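Local coordinates for penicillin-binding protein activator LpoA (Escherichia coli, PDB 6DR3), which is an outer-membrane lipoprotein that stimulates penicillin-binding protein 1A and is essential for its function, this chain being the amino-terminal domain, at residues 147-152 / 180-185; 128-133 / 170-175; 197-200 / 205-208. One frame throughout, in Å; residues are numbered along the deposited sequence.

Interaction 1 of 3, residues 147-152 / 180-185; sequences ATWQAL and RVWFDN
An edge-to-face tryptophan pair joins two helices of the all-helical, TPR-like amino-terminal domain of LpoA. Trp149 reaches out from helix 138-153 and Trp182 answers from helix 170-185. The six-membered ring of Trp149 directs its edge at the face of the five-membered ring of Trp182. The centroids lie 5.3 Å apart and the planes meet at 81°, a nearly perpendicular T-shape. Trp149 CZ2 stands over the Trp182 face, 3.7 Å from Trp182 CG. The neighbouring corner, Trp149 CH2, meets Trp182 CB at 3.6 Å, and that methylene sits near the plane of the Trp149 ring. The Trp149 CB does not itself aim at the other helix. With CG anti to the backbone N (chi1 -178°), the indole extends until its benzo end reaches Trp182. Around the pair, Leu178 and Pro213 touch Trp149, Met192 packs on Trp182, and Arg186 makes a cation-pi contact with the Trp182 ring. On helix 170-185, Asn185 ND2 donates to Val181 O at 3.0 Å, within the carbonyl plane and on a lone pair. This side-chain bond lies in the last turn of the helix. The indoles bridge helices separated in the chain by the short helix 157-161 and its loops, consistent with the stacked helices of a TPR-like domain.

Interaction 2 of 3, residues 128-133 / 170-175; sequences ALIAQE and NILQGW
Ile130 of helix 123-132 meets Ile171, Leu172 and Trp175 at the start of helix 170-185. The aliphatic contacts use both branches of Ile130. Its CG2 methyl touches Ile171 CG2 at 3.6 Å, as the two side chains pass in opposite directions. Its longer branch goes to Leu172: Ile130 CD1 lies 3.6 Å from Leu172 CD1 and 3.7 Å from Leu172 CB. Those side chains cross at about a right angle. The torsions of Ile130 explain the division. CG2 is anti to the backbone N, while CG1 is anti to the carbonyl carbon (chi1 -69°), and the two branches reach different residues. The aromatic contact involves the same long branch. Ile130 CD1 approaches Trp175 CD1 obliquely at 3.9 Å, and Ile130 CG1 lies 4.0 Å from that ring carbon. Trp175 also packs on Thr148 and Leu152 of helix 138-153. A salt bridge from Glu133 OE2 to Lys141 NZ links the end of 128-133 to that helix. The axes of segments 128-132 and 170-175 come within 10.5 Å, and their N-to-C directions differ by 122°. One isoleucine set against residues from successive turns is a compact apolar helix-helix contact, in keeping with the TPR-like, all-helical fold.

Interaction 3 of 3, residues 197-200 / 205-208; sequences ADWQ and NNPG
Trp199 of helix 189-202 lays the edge of its benzo ring against Asn206 and Gly208, at the start of helix 207-210. Asn205 leads into the turn, with its CB directed away from Trp199. Asn206 follows, and its CB points toward the tryptophan. The amide stands beside the indole edge, with Asn206 CG 3.6 Å from Trp199 CZ2 and Asn206 OD1 3.5 Å from Trp199 CH2. Ring and amide planes are 66° apart. Asn206 CG is anti to the backbone N (chi1 -170°), which takes the amide to this edge. Asn206 is also the N-cap residue. Its OD1 accepts from Gly208 N at 2.9 Å, with the donor tilted 19° from the carbonyl plane. The same oxygen therefore caps the helix and meets the indole. Pro207 comes next as the first residue of the helix. Its CB points away from Trp199, and its ring touches Glu133. Gly208 brings its backbone to the ring: Gly208 C lies 3.7 Å from Trp199 CH2, near the ring plane. On the pyrrole side of the indole, Trp199 NE1 is satisfied by Gly174 O of helix 170-185. Asp177 and Leu178 of that helix also touch Trp199, while Ile171 and Trp175 meet Asn206. The contact thus lies buried between helix 189-202 and the short helix 207-210, with helix 170-185 alongside both; the domain has no strands.

From the N terminus, helix 123-132 comes first, then helix 138-153. Both later meet helix 170-185. Interaction 2 closes a loop of 36 residues, and interaction 1 one of 27. The two cross along the chain, because segment 147-152 lies inside the first loop and 180-185 beyond it. They also touch in space, with Thr148 packing on Leu129. Interaction 3 follows in series and closes a loop of only four residues. It touches interaction 2 through the start of helix 170-185, and it does not touch interaction 1. Helix 170-185 thus ties the two earlier helices to helices 189-202 and 207-210.

Interaction 1 of 3, residues 147-152 / 180-185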
loop_
_atom_site.group_PDB
_atom_site.type_symbol
_atom_site.label_atom_id
_atom_site.label_comp_id
_atom_site.label_asym_id
_atom_site.label_seq_id
_atom_site.Cartn_x
_atom_site.Cartn_y
_atom_site.Cartn_z
ATOM N N ALA A 147 -9.515 -2.851 -3.873
ATOM C CA ALA A 147 -8.597 -2.757 -5.003
ATOM C C ALA A 147 -8.166 -4.141 -5.468
ATOM O O ALA A 147 -8.053 -4.390 -6.674
ATOM C CB ALA A 147 -7.382 -1.912 -4.626
ATOM N N THR A 148 -7.919 -5.055 -4.526
ATOM C CA THR A 148 -7.608 -6.430 -4.897
ATOM C C THR A 148 -8.737 -7.036 -5.720
ATOM O O THR A 148 -8.488 -7.734 -6.711
ATOM C CB THR A 148 -7.350 -7.274 -3.645
ATOM O OG1 THR A 148 -6.335 -6.658 -2.842
ATOM C CG2 THR A 148 -6.900 -8.681 -4.025
ATOM N N TRP A 149 -9.987 -6.773 -5.335
ATOM C CA TRP A 149 -11.104 -7.359 -6.066
ATOM C C TRP A 149 -11.241 -6.752 -7.457
ATOM O O TRP A 149 -11.499 -7.475 -8.426
ATOM C CB TRP A 149 -12.411 -7.192 -5.296
ATOM C CG TRP A 149 -13.532 -7.832 -6.038
ATOM C CD1 TRP A 149 -14.613 -7.216 -6.598
ATOM C CD2 TRP A 149 -13.658 -9.224 -6.347
ATOM N NE1 TRP A 149 -15.413 -8.142 -7.223
ATOM C CE2 TRP A 149 -14.848 -9.383 -7.082
ATOM C CE3 TRP A 149 -12.883 -10.353 -6.063
ATOM C CZ2 TRP A 149 -15.280 -10.626 -7.536
ATOM C CZ3 TRP A 149 -13.316 -11.585 -6.513
ATOM C CH2 TRP A 149 -14.504 -11.713 -7.242
ATOM N N GLN A 150 -11.085 -5.432 -7.585
ATOM C CA GLN A 150 -11.188 -4.827 -8.908
ATOM C C GLN A 150 -10.156 -5.420 -9.857
ATOM O O GLN A 150 -10.458 -5.690 -11.025
ATOM C CB GLN A 150 -11.027 -3.308 -8.834
ATOM C CG GLN A 150 -10.988 -2.656 -10.222
ATOM C CD GLN A 150 -11.084 -1.144 -10.191
ATOM O OE1 GLN A 150 -10.205 -0.445 -10.698
ATOM N NE2 GLN A 150 -12.163 -0.629 -9.617
ATOM N N ALA A 151 -8.928 -5.630 -9.374
ATOM C CA ALA A 151 -7.900 -6.232 -10.216
ATOM C C ALA A 151 -8.299 -7.638 -10.644
ATOM O O ALA A 151 -8.092 -8.027 -11.800
ATOM C CB ALA A 151 -6.562 -6.255 -9.476
ATOM N N LEU A 152 -8.880 -8.411 -9.728
ATOM C CA LEU A 152 -9.310 -9.766 -10.059
ATOM C C LEU A 152 -10.459 -9.752 -11.061
ATOM O O LEU A 152 -10.424 -10.465 -12.071
ATOM C CB LEU A 152 -9.713 -10.506 -8.785
ATOM C CG LEU A 152 -8.556 -10.782 -7.824
ATOM C CD1 LEU A 152 -9.075 -11.094 -6.429
ATOM C CD2 LEU A 152 -7.699 -11.929 -8.347
ATOM N N ARG A 180 -12.748 -17.260 -9.498
ATOM C CA ARG A 180 -13.433 -18.300 -10.259
ATOM C C ARG A 180 -14.895 -18.413 -9.848
ATOM O O ARG A 180 -15.775 -18.587 -10.699
ATOM C CB ARG A 180 -12.724 -19.642 -10.075
ATOM C CG ARG A 180 -11.522 -19.839 -10.982
ATOM C CD ARG A 180 -11.694 -21.067 -11.863
ATOM N NE ARG A 180 -12.886 -20.979 -12.703
ATOM C CZ ARG A 180 -13.323 -21.957 -13.492
ATOM N NH1 ARG A 180 -12.667 -23.109 -13.557
ATOM N NH2 ARG A 180 -14.418 -21.784 -14.219
ATOM N N VAL A 181 -15.175 -18.334 -8.545
ATOM C CA VAL A 181 -16.562 -18.296 -8.089
ATOM C C VAL A 181 -17.312 -17.187 -8.807
ATOM O O VAL A 181 -18.479 -17.348 -9.192
ATOM C CB VAL A 181 -16.616 -18.123 -6.558
ATOM C CG1 VAL A 181 -18.049 -17.898 -6.080
ATOM C CG2 VAL A 181 -16.011 -19.337 -5.866
ATOM N N TRP A 182 -16.650 -16.044 -9.009
ATOM C CA TRP A 182 -17.289 -14.932 -9.701
ATOM C C TRP A 182 -17.494 -15.245 -11.179
ATOM O O TRP A 182 -18.567 -14.977 -11.732
ATOM C CB TRP A 182 -16.461 -13.659 -9.530
ATOM C CG TRP A 182 -17.082 -12.468 -10.183
ATOM C CD1 TRP A 182 -18.225 -11.827 -9.802
ATOM C CD2 TRP A 182 -16.595 -11.771 -11.334
ATOM N NE1 TRP A 182 -18.482 -10.774 -10.647
ATOM C CE2 TRP A 182 -17.494 -10.718 -11.596
ATOM C CE3 TRP A 182 -15.485 -11.935 -12.168
ATOM C CZ2 TRP A 182 -17.318 -9.834 -12.658
ATOM C CZ3 TRP A 182 -15.313 -11.055 -13.223
ATOM C CH2 TRP A 182 -16.224 -10.018 -13.458
ATOM N N PHE A 183 -16.479 -15.811 -11.838
ATOM C CA PHE A 183 -16.630 -16.193 -13.239
ATOM C C PHE A 183 -17.807 -17.143 -13.430
ATOM O O PHE A 183 -18.519 -17.067 -14.439
ATOM C CB PHE A 183 -15.346 -16.852 -13.755
ATOM C CG PHE A 183 -14.178 -15.909 -13.917
ATOM C CD1 PHE A 183 -14.368 -14.564 -14.206
ATOM C CD2 PHE A 183 -12.880 -16.382 -13.796
ATOM C CE1 PHE A 183 -13.287 -13.713 -14.359
ATOM C CE2 PHE A 183 -11.798 -15.536 -13.948
ATOM C CZ PHE A 183 -12.001 -14.201 -14.230
ATOM N N ASP A 184 -18.032 -18.042 -12.472
ATOM C CA ASP A 184 -18.964 -19.145 -12.662
ATOM C C ASP A 184 -20.399 -18.821 -12.267
ATOM O O ASP A 184 -21.319 -19.479 -12.763
ATOM C CB ASP A 184 -18.491 -20.367 -11.866
ATOM C CG ASP A 184 -17.211 -20.966 -12.424
ATOM O OD1 ASP A 184 -16.721 -20.465 -13.458
ATOM O OD2 ASP A 184 -16.699 -21.936 -11.828
ATOM N N ASN A 185 -20.621 -17.836 -11.396
ATOM C CA ASN A 185 -21.954 -17.568 -10.870
ATOM C C ASN A 185 -22.422 -16.137 -11.086
ATOM O O ASN A 185 -23.511 -15.785 -10.617
ATOM C CB ASN A 185 -22.002 -17.889 -9.368
ATOM C CG ASN A 185 -21.697 -19.346 -9.074
ATOM O OD1 ASN A 185 -22.586 -20.196 -9.103
ATOM N ND2 ASN A 185 -20.435 -19.641 -8.786
#

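Interaction 2 of 3, residues 128-133 / 170-175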
loop_
_atom_site.group_PDB
_atom_site.type_symbol
_atom_site.label_atom_id
_atom_site.label_comp_id
_atom_site.label_asym_id
_atom_site.label_seq_id
_atom_site.Cartn_x
_atom_site.Cartn_y
_atom_site.Cartn_z
ATOM N N ALA A 128 1.514 -7.315 -4.419
ATOM C CA ALA A 128 1.802 -6.105 -3.656
ATOM C C ALA A 128 0.644 -5.760 -2.727
ATOM O O ALA A 128 0.853 -5.423 -1.555
ATOM C CB ALA A 128 2.099 -4.943 -4.605
ATOM N N LEU A 129 -0.587 -5.835 -3.235
ATOM C CA LEU A 129 -1.751 -5.609 -2.386
ATOM C C LEU A 129 -1.811 -6.630 -1.257
ATOM O O LEU A 129 -2.121 -6.283 -0.111
ATOM C CB LEU A 129 -3.027 -5.669 -3.224
ATOM C CG LEU A 129 -3.259 -4.491 -4.168
ATOM C CD1 LEU A 129 -4.285 -4.856 -5.225
ATOM C CD2 LEU A 129 -3.713 -3.269 -3.385
ATOM N N ILE A 130 -1.513 -7.894 -1.566
ATOM C CA ILE A 130 -1.586 -8.948 -0.560
ATOM C C ILE A 130 -0.492 -8.767 0.485
ATOM O O ILE A 130 -0.716 -8.992 1.682
ATOM C CB ILE A 130 -1.508 -10.329 -1.241
ATOM C CG1 ILE A 130 -2.783 -10.582 -2.046
ATOM C CG2 ILE A 130 -1.304 -11.442 -0.212
ATOM C CD1 ILE A 130 -2.689 -11.750 -3.003
ATOM N N ALA A 131 0.706 -8.360 0.058
ATOM C CA ALA A 131 1.791 -8.150 1.011
ATOM C C ALA A 131 1.520 -6.953 1.915
ATOM O O ALA A 131 1.962 -6.937 3.069
ATOM C CB ALA A 131 3.112 -7.959 0.266
ATOM N N GLN A 132 0.797 -5.950 1.413
ATOM C CA GLN A 132 0.529 -4.747 2.194
ATOM C C GLN A 132 -0.612 -4.938 3.184
ATOM O O GLN A 132 -0.581 -4.353 4.273
ATOM C CB GLN A 132 0.198 -3.584 1.260
ATOM C CG GLN A 132 0.072 -2.230 1.957
ATOM C CD GLN A 132 -0.652 -1.207 1.104
ATOM O OE1 GLN A 132 -1.742 -1.470 0.595
ATOM N NE2 GLN A 132 -0.047 -0.033 0.940
ATOM N N GLU A 133 -1.617 -5.736 2.830
ATOM C CA GLU A 133 -2.836 -5.809 3.631
ATOM C C GLU A 133 -2.582 -6.101 5.106
ATOM O O GLU A 133 -3.208 -5.439 5.951
ATOM C CB GLU A 133 -3.781 -6.855 3.020
ATOM C CG GLU A 133 -5.088 -7.048 3.780
ATOM C CD GLU A 133 -4.946 -7.959 4.989
ATOM O OE1 GLU A 133 -4.102 -8.878 4.949
ATOM O OE2 GLU A 133 -5.673 -7.749 5.981
ATOM N N ASN A 170 -0.981 -18.938 -0.189
ATOM C CA ASN A 170 -2.326 -19.424 0.098
ATOM C C ASN A 170 -3.356 -18.303 0.052
ATOM O O ASN A 170 -4.521 -18.550 -0.276
ATOM C CB ASN A 170 -2.368 -20.114 1.461
ATOM C CG ASN A 170 -3.577 -21.027 1.614
ATOM O OD1 ASN A 170 -3.982 -21.704 0.666
ATOM N ND2 ASN A 170 -4.164 -21.043 2.804
ATOM N N ILE A 171 -2.961 -17.073 0.383
ATOM C CA ILE A 171 -3.899 -15.958 0.302
ATOM C C ILE A 171 -4.217 -15.644 -1.157
ATOM O O ILE A 171 -5.382 -15.473 -1.533
ATOM C CB ILE A 171 -3.345 -14.730 1.048
ATOM C CG1 ILE A 171 -3.379 -14.991 2.561
ATOM C CG2 ILE A 171 -4.145 -13.466 0.696
ATOM C CD1 ILE A 171 -2.796 -13.872 3.413
ATOM N N LEU A 172 -3.185 -15.570 -2.001
ATOM C CA LEU A 172 -3.417 -15.352 -3.424
ATOM C C LEU A 172 -4.234 -16.488 -4.022
ATOM O O LEU A 172 -5.147 -16.250 -4.821
ATOM C CB LEU A 172 -2.082 -15.202 -4.156
ATOM C CG LEU A 172 -2.159 -14.984 -5.670
ATOM C CD1 LEU A 172 -2.987 -13.754 -6.011
ATOM C CD2 LEU A 172 -0.761 -14.868 -6.255
ATOM N N GLN A 173 -3.927 -17.731 -3.645
ATOM C CA GLN A 173 -4.724 -18.857 -4.118
ATOM C C GLN A 173 -6.185 -18.692 -3.723
ATOM O O GLN A 173 -7.086 -18.961 -4.523
ATOM C CB GLN A 173 -4.168 -20.170 -3.565
ATOM C CG GLN A 173 -4.857 -21.408 -4.127
ATOM C CD GLN A 173 -4.394 -22.695 -3.474
ATOM O OE1 GLN A 173 -3.828 -22.686 -2.381
ATOM N NE2 GLN A 173 -4.635 -23.816 -4.147
ATOM N N GLY A 174 -6.437 -18.251 -2.489
ATOM C CA GLY A 174 -7.807 -18.012 -2.066
ATOM C C GLY A 174 -8.481 -16.922 -2.875
ATOM O O GLY A 174 -9.656 -17.035 -3.229
ATOM N N TRP A 175 -7.748 -15.846 -3.177
ATOM C CA TRP A 175 -8.306 -14.779 -3.999
ATOM C C TRP A 175 -8.653 -15.284 -5.392
ATOM O O TRP A 175 -9.715 -14.957 -5.932
ATOM C CB TRP A 175 -7.325 -13.611 -4.091
ATOM C CG TRP A 175 -7.382 -12.665 -2.930
ATOM C CD1 TRP A 175 -6.379 -12.394 -2.042
ATOM C CD2 TRP A 175 -8.497 -11.861 -2.531
ATOM N NE1 TRP A 175 -6.801 -11.469 -1.119
ATOM C CE2 TRP A 175 -8.099 -11.125 -1.396
ATOM C CE3 TRP A 175 -9.794 -11.689 -3.023
ATOM C CZ2 TRP A 175 -8.950 -10.235 -0.746
ATOM C CZ3 TRP A 175 -10.637 -10.804 -2.376
ATOM C CH2 TRP A 175 -10.212 -10.089 -1.252
#

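Interaction 3 of 3, residues 197-200 / 205-208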
loop_
_atom_site.group_PDB
_atom_site.type_symbol
_atom_site.label_atom_id
_atom_site.label_comp_id
_atom_site.label_asym_id
_atom_site.label_seq_id
_atom_site.Cartn_x
_atom_site.Cartn_y
_atom_site.Cartn_z
ATOM N N ALA A 197 -20.430 -17.464 0.364
ATOM C CA ALA A 197 -20.485 -18.012 1.715
ATOM C C ALA A 197 -19.652 -19.281 1.827
ATOM O O ALA A 197 -18.949 -19.485 2.824
ATOM C CB ALA A 197 -21.936 -18.282 2.112
ATOM N N ASP A 198 -19.715 -20.149 0.814
ATOM C CA ASP A 198 -18.899 -21.358 0.834
ATOM C C ASP A 198 -17.418 -21.022 0.711
ATOM O O ASP A 198 -16.578 -21.646 1.370
ATOM C CB ASP A 198 -19.331 -22.308 -0.283
ATOM C CG ASP A 198 -20.682 -22.952 -0.015
ATOM O OD1 ASP A 198 -21.109 -22.995 1.160
ATOM O OD2 ASP A 198 -21.312 -23.424 -0.984
ATOM N N TRP A 199 -17.077 -20.035 -0.122
ATOM C CA TRP A 199 -15.682 -19.617 -0.233
ATOM C C TRP A 199 -15.153 -19.124 1.106
ATOM O O TRP A 199 -14.020 -19.439 1.489
ATOM C CB TRP A 199 -15.537 -18.526 -1.295
ATOM C CG TRP A 199 -14.165 -17.926 -1.333
ATOM C CD1 TRP A 199 -13.070 -18.427 -1.971
ATOM C CD2 TRP A 199 -13.740 -16.713 -0.697
ATOM N NE1 TRP A 199 -11.988 -17.601 -1.775
ATOM C CE2 TRP A 199 -12.373 -16.543 -0.994
ATOM C CE3 TRP A 199 -14.382 -15.756 0.094
ATOM C CZ2 TRP A 199 -11.638 -15.453 -0.533
ATOM C CZ3 TRP A 199 -13.649 -14.673 0.554
ATOM C CH2 TRP A 199 -12.292 -14.532 0.238
ATOM N N GLN A 200 -15.959 -18.349 1.832
ATOM C CA GLN A 200 -15.536 -17.856 3.138
ATOM C C GLN A 200 -15.175 -19.009 4.064
ATOM O O GLN A 200 -14.248 -18.899 4.875
ATOM C CB GLN A 200 -16.638 -16.992 3.751
ATOM C CG GLN A 200 -16.831 -15.652 3.045
ATOM C CD GLN A 200 -17.976 -14.838 3.620
ATOM O OE1 GLN A 200 -19.138 -15.241 3.554
ATOM N NE2 GLN A 200 -17.654 -13.682 4.185
ATOM N N ASN A 205 -9.140 -17.684 6.482
ATOM C CA ASN A 205 -8.061 -16.768 6.826
ATOM C C ASN A 205 -7.886 -15.650 5.807
ATOM O O ASN A 205 -7.194 -14.669 6.102
ATOM C CB ASN A 205 -6.742 -17.533 6.965
ATOM C CG ASN A 205 -5.617 -16.663 7.498
ATOM O OD1 ASN A 205 -5.843 -15.770 8.316
ATOM N ND2 ASN A 205 -4.400 -16.913 7.029
ATOM N N ASN A 206 -8.484 -15.767 4.629
ATOM C CA ASN A 206 -8.314 -14.746 3.607
ATOM C C ASN A 206 -8.886 -13.423 4.103
ATOM O O ASN A 206 -10.001 -13.401 4.650
ATOM C CB ASN A 206 -9.003 -15.172 2.311
ATOM C CG ASN A 206 -8.653 -14.271 1.143
ATOM O OD1 ASN A 206 -9.201 -13.177 0.999
ATOM N ND2 ASN A 206 -7.738 -14.731 0.298
ATOM N N PRO A 207 -8.172 -12.301 3.944
ATOM C CA PRO A 207 -8.722 -11.016 4.405
ATOM C C PRO A 207 -10.095 -10.709 3.835
ATOM O O PRO A 207 -10.925 -10.107 4.527
ATOM C CB PRO A 207 -7.673 -9.998 3.934
ATOM C CG PRO A 207 -6.410 -10.773 3.850
ATOM C CD PRO A 207 -6.811 -12.148 3.395
ATOM N N GLY A 208 -10.360 -11.107 2.589
ATOM C CA GLY A 208 -11.665 -10.885 1.992
ATOM C C GLY A 208 -12.760 -11.758 2.564
ATOM O O GLY A 208 -13.942 -11.440 2.393
#